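Local coordinates for protein tyrosinase (Burkholderia thailandensis, PDB 5ZRD) that catalyses the copper-dependent hydroxylation of monophenols to catechols, efficiently at acidic pH, and, like other tyrosinases, probably oxidises catechols onward to o-quinones, at residues F90-R95 and R325-W330; W117-E122 and H320-R325. All blocks are in the same frame, centred on the assembly; numbering follows the deposited sequence.

From the N terminus, the chain enters helix 90-108, whose first six residues form one side of contact 1, and then the loop 117-122, which is one side of contact 2. About 200 residues later helix 315-334 supplies the partner of each. Its 320-325 part meets the loop first, and its 325-330 part then returns to helix 90-108. The loop closed by contact 2 is therefore enclosed by that of contact 1, and the two share Arg325. A salt bridge from Arg95 NE to Asp324 OD1, 2.8 Å, joins them directly. Together they tie two histidine-bearing helices and the loop 117-122 beside the type-3 dicopper centre.

Contact 1 of 2, residues F90-R95 and R325-W330. With CU (copper (II) ion), chain J.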
loop_
_atom_site.group_PDB
_atom_site.type_symbol
_atom_site.label_atom_id
_atom_site.label_comp_id
_atom_site.label_asym_id
_atom_site.label_seq_id
_atom_site.Cartn_x
_atom_site.Cartn_y
_atom_site.Cartn_z
ATOM N N PHE A 90 0.335 -26.639 -16.852
ATOM C CA PHE A 90 -0.246 -27.638 -15.936
ATOM C C PHE A 90 0.424 -29.023 -16.127
ATOM O O PHE A 90 0.852 -29.659 -15.169
ATOM C CB PHE A 90 -1.778 -27.664 -16.036
ATOM C CG PHE A 90 -2.388 -28.902 -15.440
ATOM C CD1 PHE A 90 -2.695 -28.962 -14.098
ATOM C CD2 PHE A 90 -2.571 -30.042 -16.191
ATOM C CE1 PHE A 90 -3.213 -30.119 -13.530
ATOM C CE2 PHE A 90 -3.109 -31.188 -15.642
ATOM C CZ PHE A 90 -3.430 -31.228 -14.305
ATOM N N PRO A 91 0.463 -29.542 -17.336
ATOM C CA PRO A 91 0.962 -30.911 -17.531
ATOM C C PRO A 91 2.456 -31.090 -17.212
ATOM O O PRO A 91 2.846 -32.084 -16.601
ATOM C CB PRO A 91 0.761 -31.158 -19.031
ATOM C CG PRO A 91 -0.428 -30.298 -19.366
ATOM C CD PRO A 91 -0.187 -29.049 -18.550
ATOM N N THR A 92 3.261 -30.146 -17.682
ATOM C CA THR A 92 4.692 -30.236 -17.574
ATOM C C THR A 92 5.143 -29.939 -16.142
ATOM O O THR A 92 6.120 -30.472 -15.678
ATOM C CB THR A 92 5.357 -29.249 -18.541
ATOM O OG1 THR A 92 4.777 -27.944 -18.445
ATOM C CG2 THR A 92 5.240 -29.730 -19.957
ATOM N N TRP A 93 4.466 -29.019 -15.481
ATOM C CA TRP A 93 4.834 -28.706 -14.110
ATOM C C TRP A 93 4.599 -29.938 -13.260
ATOM O O TRP A 93 5.479 -30.277 -12.459
ATOM C CB TRP A 93 4.094 -27.498 -13.536
ATOM C CG TRP A 93 4.609 -27.127 -12.187
ATOM C CD1 TRP A 93 5.646 -26.282 -11.920
ATOM C CD2 TRP A 93 4.171 -27.653 -10.919
ATOM N NE1 TRP A 93 5.853 -26.211 -10.571
ATOM C CE2 TRP A 93 4.986 -27.063 -9.932
ATOM C CE3 TRP A 93 3.190 -28.568 -10.527
ATOM C CZ2 TRP A 93 4.850 -27.349 -8.580
ATOM C CZ3 TRP A 93 3.053 -28.852 -9.187
ATOM C CH2 TRP A 93 3.868 -28.242 -8.230
ATOM N N HIS A 94 3.421 -30.553 -13.416
ATOM C CA HIS A 94 3.109 -31.716 -12.586
ATOM C C HIS A 94 3.998 -32.885 -12.992
ATOM O O HIS A 94 4.299 -33.690 -12.152
ATOM C CB HIS A 94 1.635 -32.103 -12.621
ATOM C CG HIS A 94 0.810 -31.106 -11.912
ATOM N ND1 HIS A 94 0.499 -29.933 -12.484
ATOM C CD2 HIS A 94 0.299 -31.085 -10.660
ATOM C CE1 HIS A 94 -0.180 -29.197 -11.619
ATOM N NE2 HIS A 94 -0.343 -29.896 -10.497
ATOM N N ARG A 95 4.432 -32.948 -14.251
ATOM C CA ARG A 95 5.364 -33.996 -14.668
ATOM C C ARG A 95 6.627 -33.907 -13.813
ATOM O O ARG A 95 7.102 -34.929 -13.321
ATOM C CB ARG A 95 5.711 -33.882 -16.160
ATOM C CG ARG A 95 6.795 -34.834 -16.665
ATOM C CD ARG A 95 6.762 -34.941 -18.182
ATOM N NE ARG A 95 5.682 -35.807 -18.628
ATOM C CZ ARG A 95 5.324 -36.026 -19.887
ATOM N NH1 ARG A 95 6.010 -35.478 -20.875
ATOM N NH2 ARG A 95 4.312 -36.846 -20.136
ATOM N N ARG A 325 0.772 -40.144 -17.116
ATOM C CA ARG A 325 0.674 -41.227 -18.078
ATOM C C ARG A 325 -0.296 -40.864 -19.214
ATOM O O ARG A 325 -0.029 -41.145 -20.408
ATOM C CB ARG A 325 0.217 -42.489 -17.358
ATOM C CG ARG A 325 0.228 -43.738 -18.208
ATOM C CD ARG A 325 -0.353 -44.910 -17.423
ATOM N NE ARG A 325 -1.774 -44.786 -17.129
ATOM C CZ ARG A 325 -2.747 -45.185 -17.932
ATOM N NH1 ARG A 325 -2.431 -45.768 -19.072
ATOM N NH2 ARG A 325 -4.026 -45.020 -17.592
ATOM N N MET A 326 -1.406 -40.229 -18.864
ATOM C CA MET A 326 -2.394 -39.786 -19.883
ATOM C C MET A 326 -1.746 -38.717 -20.776
ATOM O O MET A 326 -1.899 -38.735 -21.984
ATOM C CB MET A 326 -3.660 -39.240 -19.221
ATOM C CG MET A 326 -4.484 -40.297 -18.501
ATOM S SD MET A 326 -5.417 -41.342 -19.660
ATOM C CE MET A 326 -4.301 -42.710 -19.874
ATOM N N PHE A 327 -1.017 -37.804 -20.180
ATOM C CA PHE A 327 -0.252 -36.822 -20.948
ATOM C C PHE A 327 0.689 -37.547 -21.923
ATOM O O PHE A 327 0.806 -37.160 -23.077
ATOM C CB PHE A 327 0.486 -35.906 -19.976
ATOM C CG PHE A 327 1.398 -34.877 -20.575
ATOM C CD1 PHE A 327 1.294 -34.482 -21.902
ATOM C CD2 PHE A 327 2.381 -34.301 -19.801
ATOM C CE1 PHE A 327 2.139 -33.511 -22.430
ATOM C CE2 PHE A 327 3.217 -33.311 -20.321
ATOM C CZ PHE A 327 3.072 -32.904 -21.630
ATOM N N TRP A 328 1.327 -38.622 -21.478
ATOM C CA TRP A 328 2.303 -39.354 -22.307
ATOM C C TRP A 328 1.583 -40.142 -23.420
ATOM O O TRP A 328 2.057 -40.185 -24.557
ATOM C CB TRP A 328 3.176 -40.269 -21.423
ATOM C CG TRP A 328 4.163 -41.090 -22.192
ATOM C CD1 TRP A 328 4.161 -42.446 -22.332
ATOM C CD2 TRP A 328 5.275 -40.607 -22.970
ATOM N NE1 TRP A 328 5.191 -42.835 -23.145
ATOM C CE2 TRP A 328 5.899 -41.737 -23.540
ATOM C CE3 TRP A 328 5.790 -39.345 -23.258
ATOM C CZ2 TRP A 328 7.029 -41.644 -24.343
ATOM C CZ3 TRP A 328 6.913 -39.251 -24.053
ATOM C CH2 TRP A 328 7.527 -40.388 -24.579
ATOM N N VAL A 329 0.433 -40.728 -23.092
ATOM C CA VAL A 329 -0.388 -41.385 -24.092
ATOM C C VAL A 329 -0.847 -40.393 -25.165
ATOM O O VAL A 329 -0.849 -40.746 -26.308
ATOM C CB VAL A 329 -1.614 -42.076 -23.478
ATOM C CG1 VAL A 329 -2.600 -42.493 -24.557
ATOM C CG2 VAL A 329 -1.211 -43.277 -22.644
ATOM N N TRP A 330 -1.228 -39.173 -24.790
ATOM C CA TRP A 330 -1.680 -38.201 -25.728
ATOM C C TRP A 330 -0.501 -37.819 -26.622
ATOM O O TRP A 330 -0.690 -37.595 -27.811
ATOM C CB TRP A 330 -2.273 -36.966 -25.027
ATOM C CG TRP A 330 -2.612 -35.835 -25.956
ATOM C CD1 TRP A 330 -3.788 -35.635 -26.612
ATOM C CD2 TRP A 330 -1.742 -34.766 -26.367
ATOM N NE1 TRP A 330 -3.718 -34.507 -27.382
ATOM C CE2 TRP A 330 -2.476 -33.950 -27.245
ATOM C CE3 TRP A 330 -0.411 -34.435 -26.099
ATOM C CZ2 TRP A 330 -1.915 -32.841 -27.861
ATOM C CZ3 TRP A 330 0.136 -33.310 -26.675
ATOM C CH2 TRP A 330 -0.601 -32.541 -27.571
HETATM CU CU CU J . -1.587 -29.116 -8.908
#
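Arg95 NH1 is held by two acceptors, Cys389 O and Gln331 OE1, while the guanidinium group that carries it lies flat on the ring of Phe327. The two planes are 15° apart and their centres are separated by 4.0 Å, a cation-pi stack whose tightest approach is Arg95 NH2 to Phe327 CD2 at 3.2 Å. A bend in the arginine chain, chi3 -78°, turns the flat head over the ring instead of letting the chain run straight on. At the guanidinium edge, Arg95 NH2 lies 3.7 Å from Trp328 N without bonding to it. Asp324 OD1 forms a salt bridge with Arg95 NE, so the head is fixed by polar partners around its rim as well as by the stack, and its buried charge is probably offset at least in part by Asp324.

The opposite face of Phe327 receives Pro91. Its CB makes a CH-pi contact, 3.8 Å from the ring centroid, and the phenyl ring is thus clamped between an aliphatic carbon and a cation from successive turns of the same helix. Thr92 CG2 reaches the ring obliquely near CE2, while its OG1 hydrogen-bonds to Ser386 OG.

The same helical turn serves the metal site. His94 ND1 donates to Phe90 O at 2.7 Å, and this bond helps fix the rotation of an imidazole that Phe90 CE1 and Trp93 CE3 cover on opposite faces. Its NE2 is left to bind copper at 2.2 Å, where His57 and His85 are further ligands.

The axes of the two short segments come within 10.7 Å and run at 126° to each other. Helix 250-254 closes on this crossing through Phe253, against Phe327, and Tyr250, against Pro91, while Ile392 of helix 392-396 packs on both Arg95 and Trp328.

Contact 2 of 2, residues W117-E122 and H320-R325; sequences WDETDE and HCNVDR. With CU (copper (II) ion), chain K.
Glu119 OE2 accepts a hydrogen bond from Asn322 ND2, 2.8 Å long, that comes from above the carboxylate plane, with carboxylate and amide turned 76° apart. Asn322 projects from its helix with CG anti to the backbone N, chi1 -167°, which carries the amide toward the loop, beside Trp117 O.

What orients the amide is Arg325, one turn on: its NE and NH2 grip Asn322 OD1 side-on, at 3.0 and 3.1 Å, with the oxygen in the guanidinium plane. That double grip leaves ND2 directed at the glutamate. Asp118 OD1 pairs with Arg325 NH2 at 3.3 Å from well out of that plane, a contact of charges alone, and Ser404 OG bonds to both Asp118 OD1 and Thr120 OG1. Glu119 is itself shared, through OE1 with His319 ND1 and through OE2 with Tyr241 OH.

At the start of the helical segment His320 NE2 binds the second copper at 1.9 Å, together with His277 and His281. Asp118 to Asp121 form a type I beta turn, and Asp121 is the N-cap of helix 122-127, its OD1 bonding Thr124 N. The loop packs against helix 315-334, its Trp117 and Glu119 also touch Ile280 of helix 274-285, and Tyr238 and Tyr241 of helix 237-244 lie against Thr120.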
loop_
_atom_site.group_PDB
_atom_site.type_symbol
_atom_site.label_atom_id
_atom_site.label_comp_id
_atom_site.label_asym_id
_atom_site.label_seq_id
_atom_site.Cartn_x
_atom_site.Cartn_y
_atom_site.Cartn_z
ATOM N N TRP A 117 -1.820 -44.866 -10.035
ATOM C CA TRP A 117 -3.169 -45.383 -9.846
ATOM C C TRP A 117 -3.887 -45.299 -11.178
ATOM O O TRP A 117 -4.244 -44.217 -11.616
ATOM C CB TRP A 117 -3.943 -44.613 -8.772
ATOM C CG TRP A 117 -5.403 -44.937 -8.738
ATOM C CD1 TRP A 117 -6.021 -46.093 -9.118
ATOM C CD2 TRP A 117 -6.432 -44.084 -8.240
ATOM N NE1 TRP A 117 -7.373 -45.999 -8.926
ATOM C CE2 TRP A 117 -7.649 -44.797 -8.343
ATOM C CE3 TRP A 117 -6.439 -42.808 -7.691
ATOM C CZ2 TRP A 117 -8.872 -44.238 -7.978
ATOM C CZ3 TRP A 117 -7.646 -42.260 -7.331
ATOM C CH2 TRP A 117 -8.845 -42.969 -7.460
ATOM N N ASP A 118 -4.059 -46.452 -11.797
ATOM C CA ASP A 118 -4.787 -46.547 -13.037
ATOM C C ASP A 118 -6.291 -46.362 -12.797
ATOM O O ASP A 118 -7.010 -47.331 -12.557
ATOM C CB ASP A 118 -4.505 -47.875 -13.757
ATOM C CG ASP A 118 -4.976 -47.848 -15.216
ATOM O OD1 ASP A 118 -5.817 -46.978 -15.597
ATOM O OD2 ASP A 118 -4.514 -48.710 -15.971
ATOM N N GLU A 119 -6.731 -45.113 -12.962
ATOM C CA GLU A 119 -8.062 -44.632 -12.513
ATOM C C GLU A 119 -9.192 -45.167 -13.400
ATOM O O GLU A 119 -10.370 -45.139 -12.982
ATOM C CB GLU A 119 -8.105 -43.098 -12.542
ATOM C CG GLU A 119 -7.229 -42.447 -11.490
ATOM C CD GLU A 119 -6.736 -41.038 -11.782
ATOM O OE1 GLU A 119 -6.332 -40.380 -10.823
ATOM O OE2 GLU A 119 -6.750 -40.590 -12.965
ATOM N N THR A 120 -8.848 -45.554 -14.621
ATOM C CA THR A 120 -9.817 -45.964 -15.632
ATOM C C THR A 120 -9.635 -47.436 -16.031
ATOM O O THR A 120 -10.196 -47.870 -17.010
ATOM C CB THR A 120 -9.711 -45.070 -16.872
ATOM O OG1 THR A 120 -8.354 -45.033 -17.308
ATOM C CG2 THR A 120 -10.168 -43.652 -16.605
ATOM N N ASP A 121 -8.850 -48.203 -15.299
ATOM C CA ASP A 121 -8.786 -49.646 -15.509
ATOM C C ASP A 121 -10.056 -50.300 -14.949
ATOM O O ASP A 121 -10.874 -49.645 -14.292
ATOM C CB ASP A 121 -7.532 -50.272 -14.829
ATOM C CG ASP A 121 -7.654 -50.384 -13.282
ATOM O OD1 ASP A 121 -8.684 -49.963 -12.689
ATOM O OD2 ASP A 121 -6.718 -50.922 -12.658
ATOM N N GLU A 122 -10.162 -51.602 -15.187
ATOM C CA GLU A 122 -11.323 -52.425 -14.856
ATOM C C GLU A 122 -11.494 -52.479 -13.326
ATOM O O GLU A 122 -12.632 -52.394 -12.821
ATOM C CB GLU A 122 -11.171 -53.828 -15.490
ATOM C CG GLU A 122 -12.487 -54.570 -15.750
ATOM C CD GLU A 122 -13.525 -53.854 -16.624
ATOM O OE1 GLU A 122 -14.739 -54.123 -16.421
ATOM O OE2 GLU A 122 -13.137 -53.015 -17.513
ATOM N N HIS A 320 -1.545 -38.129 -9.842
ATOM C CA HIS A 320 -0.818 -37.315 -10.760
ATOM C C HIS A 320 0.161 -38.129 -11.596
ATOM O O HIS A 320 0.513 -37.677 -12.674
ATOM C CB HIS A 320 -0.113 -36.156 -10.070
ATOM C CG HIS A 320 -0.932 -34.912 -10.157
ATOM N ND1 HIS A 320 -0.974 -34.157 -11.292
ATOM C CD2 HIS A 320 -1.787 -34.345 -9.285
ATOM C CE1 HIS A 320 -1.804 -33.162 -11.117
ATOM N NE2 HIS A 320 -2.288 -33.239 -9.887
ATOM N N CYS A 321 0.524 -39.326 -11.171
ATOM C CA CYS A 321 1.349 -40.178 -12.025
ATOM C C CYS A 321 0.447 -40.745 -13.136
ATOM O O CYS A 321 0.846 -40.880 -14.315
ATOM C CB CYS A 321 2.071 -41.226 -11.179
ATOM S SG CYS A 321 3.165 -42.347 -12.094
ATOM N N ASN A 322 -0.818 -40.977 -12.786
ATOM C CA ASN A 322 -1.763 -41.383 -13.822
ATOM C C ASN A 322 -2.059 -40.226 -14.792
ATOM O O ASN A 322 -2.223 -40.452 -15.952
ATOM C CB ASN A 322 -3.064 -41.922 -13.238
ATOM C CG ASN A 322 -3.864 -42.624 -14.306
ATOM O OD1 ASN A 322 -3.376 -43.598 -14.905
ATOM N ND2 ASN A 322 -5.064 -42.113 -14.556
ATOM N N VAL A 323 -2.143 -39.003 -14.317
ATOM C CA VAL A 323 -2.404 -37.884 -15.175
ATOM C C VAL A 323 -1.214 -37.715 -16.132
ATOM O O VAL A 323 -1.357 -37.307 -17.295
ATOM C CB VAL A 323 -2.655 -36.623 -14.329
ATOM C CG1 VAL A 323 -2.736 -35.364 -15.168
ATOM C CG2 VAL A 323 -3.918 -36.790 -13.513
ATOM N N ASP A 324 -0.025 -38.017 -15.626
ATOM C CA ASP A 324 1.199 -37.868 -16.418
ATOM C C ASP A 324 1.238 -38.952 -17.470
ATOM O O ASP A 324 1.670 -38.713 -18.575
ATOM C CB ASP A 324 2.432 -37.982 -15.529
ATOM C CG ASP A 324 3.694 -37.522 -16.220
ATOM O OD1 ASP A 324 3.682 -36.362 -16.699
ATOM O OD2 ASP A 324 4.688 -38.319 -16.241
ATOM N N ARG A 325 0.772 -40.144 -17.116
ATOM C CA ARG A 325 0.674 -41.227 -18.078
ATOM C C ARG A 325 -0.296 -40.864 -19.214
ATOM O O ARG A 325 -0.029 -41.145 -20.408
ATOM C CB ARG A 325 0.217 -42.489 -17.358
ATOM C CG ARG A 325 0.228 -43.738 -18.208
ATOM C CD ARG A 325 -0.353 -44.910 -17.423
ATOM N NE ARG A 325 -1.774 -44.786 -17.129
ATOM C CZ ARG A 325 -2.747 -45.185 -17.932
ATOM N NH1 ARG A 325 -2.431 -45.768 -19.072
ATOM N NH2 ARG A 325 -4.026 -45.020 -17.592
HETATM CU CU CU K . -3.893 -32.522 -9.251
#